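Local coordinates for integron gene cassette protein HFX_CASS3 (Uncultured bacterium, PDB 3FYN), which is of unknown function but belongs to the GNAT family and so may transfer an acetyl group from acetyl-CoA to a substrate not yet identified, at residues 36-39 with 40-44. Sequence-based numbering, arbitrary orientation. Where two conformers were deposited one is given.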
loop_
_atom_site.group_PDB
_atom_site.type_symbol
_atom_site.label_atom_id
_atom_site.label_comp_id
_atom_site.label_asym_id
_atom_site.label_seq_id
_atom_site.Cartn_x
_atom_site.Cartn_y
_atom_site.Cartn_z
ATOM N N VAL A 36 17.242 -13.685 -13.153
ATOM C CA VAL A 36 16.650 -14.776 -12.387
ATOM C C VAL A 36 15.289 -14.379 -11.799
ATOM O O VAL A 36 14.350 -15.179 -11.793
ATOM C CB VAL A 36 17.615 -15.300 -11.293
ATOM C CG1 VAL A 36 16.859 -16.115 -10.256
ATOM C CG2 VAL A 36 18.727 -16.141 -11.925
ATOM N N LEU A 37 15.171 -13.139 -11.327
ATOM C CA LEU A 37 13.893 -12.657 -10.805
ATOM C C LEU A 37 12.803 -12.702 -11.872
ATOM O O LEU A 37 11.665 -13.093 -11.604
ATOM C CB LEU A 37 14.032 -11.236 -10.252
ATOM C CG LEU A 37 14.747 -11.180 -8.898
ATOM C CD1 LEU A 37 15.231 -9.758 -8.595
ATOM C CD2 LEU A 37 13.837 -11.718 -7.783
ATOM N N VAL A 38 13.160 -12.298 -13.085
ATOM C CA VAL A 38 12.217 -12.328 -14.194
ATOM C C VAL A 38 11.779 -13.759 -14.524
ATOM O O VAL A 38 10.597 -14.005 -14.757
ATOM C CB VAL A 38 12.777 -11.615 -15.436
ATOM C CG1 VAL A 38 11.861 -11.827 -16.635
ATOM C CG2 VAL A 38 12.928 -10.125 -15.147
ATOM N N ARG A 39 12.725 -14.699 -14.536
ATOM C CA ARG A 39 12.363 -16.092 -14.773
ATOM C C ARG A 39 11.419 -16.610 -13.696
ATOM O O ARG A 39 10.425 -17.275 -13.994
ATOM C CB ARG A 39 13.592 -16.999 -14.854
ATOM C CG ARG A 39 13.206 -18.462 -15.011
ATOM C CD ARG A 39 14.401 -19.362 -15.271
ATOM N NE ARG A 39 15.260 -19.495 -14.099
ATOM C CZ ARG A 39 16.332 -18.744 -13.876
ATOM N NH1 ARG A 39 16.666 -17.800 -14.746
ATOM N NH2 ARG A 39 17.062 -18.930 -12.785
ATOM N N LEU A 40 11.735 -16.311 -12.442
ATOM C CA LEU A 40 10.908 -16.779 -11.339
ATOM C C LEU A 40 9.504 -16.177 -11.415
ATOM O O LEU A 40 8.509 -16.882 -11.242
ATOM C CB LEU A 40 11.566 -16.484 -9.986
ATOM C CG LEU A 40 12.793 -17.347 -9.673
ATOM C CD1 LEU A 40 13.518 -16.787 -8.464
ATOM C CD2 LEU A 40 12.396 -18.805 -9.443
HETATM N N MSE A 41 9.419 -14.875 -11.677
HETATM C CA MSE A 41 8.114 -14.236 -11.811
HETATM C C MSE A 41 7.348 -14.830 -12.995
HETATM O O MSE A 41 6.130 -14.984 -12.945
HETATM C CB MSE A 41 8.254 -12.725 -11.972
HETATM C CG MSE A 41 6.922 -11.989 -11.869
HETATM SE SE MSE A 41 7.153 -10.075 -12.016
HETATM C CE MSE A 41 5.298 -9.497 -11.847
ATOM N N SER A 42 8.067 -15.170 -14.059
ATOM C CA SER A 42 7.436 -15.780 -15.227
ATOM C C SER A 42 6.873 -17.154 -14.882
ATOM O O SER A 42 5.794 -17.529 -15.347
ATOM C CB SER A 42 8.427 -15.892 -16.387
ATOM O OG SER A 42 8.855 -14.613 -16.817
ATOM N N GLU A 43 7.604 -17.903 -14.063
ATOM C CA GLU A 43 7.133 -19.215 -13.626
ATOM C C GLU A 43 5.894 -19.065 -12.752
ATOM O O GLU A 43 4.912 -19.792 -12.905
ATOM C CB GLU A 43 8.233 -19.956 -12.865
ATOM C CG GLU A 43 9.415 -20.343 -13.735
ATOM C CD GLU A 43 10.520 -21.014 -12.952
ATOM O OE1 GLU A 43 10.287 -21.369 -11.778
ATOM O OE2 GLU A 43 11.617 -21.193 -13.517
ATOM N N PHE A 44 5.964 -18.111 -11.828
ATOM C CA PHE A 44 4.874 -17.775 -10.922
ATOM C C PHE A 44 3.615 -17.458 -11.734
ATOM O O PHE A 44 2.529 -17.979 -11.465
ATOM C CB PHE A 44 5.326 -16.568 -10.084
ATOM C CG PHE A 44 4.346 -16.121 -9.033
ATOM C CD1 PHE A 44 3.409 -16.989 -8.498
ATOM C CD2 PHE A 44 4.409 -14.827 -8.543
ATOM C CE1 PHE A 44 2.525 -16.562 -7.518
ATOM C CE2 PHE A 44 3.534 -14.394 -7.561
ATOM C CZ PHE A 44 2.592 -15.264 -7.046
#
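S42 and V38 meet one turn apart on helix 34-47, where the carbonyl oxygen of V38 is gripped twice. S42 N reaches V38 O at 2.9 Å with an N-H...O angle of 149°, and S42 OG, in one of two modelled conformers of S42, reaches V38 O at 2.8 Å. The two donors come from opposite faces of the carbonyl plane, the hydroxyl standing 36° out of it. With OG beside its own backbone N (chi1 -63°), the hydroxyl folds back onto the preceding turn. The same i to i+4 spacing recurs as backbone bonds from L40 N to V36 O, M41 N to L37 O and E43 N to R39 O.

Along another face, V36 and L40 lie alongside one another, CG1 of V36 lying 3.9 Å from CD1 of L40. R39, also one of two modelled conformers, and E43 extend in a common direction, E43 OE2 lying against the methylene part of R39: R39 CG is 3.5 Å from E43 OE2, whereas R39 NE remains 4.1 Å from E43 OE2, too long for a salt bridge. E43 OE1 forms a salt bridge with R109 NE.

Further out, L37, L40, M41 and F44 rest on Y85 of strand 81-93, while L37 and M41 also touch F61 of helix 54-66. The arrangement is that of an amphipathic alpha-helix with a serine side chain bonded back to the i-4 carbonyl, here packed against the central beta-sheet of a GNAT-family fold.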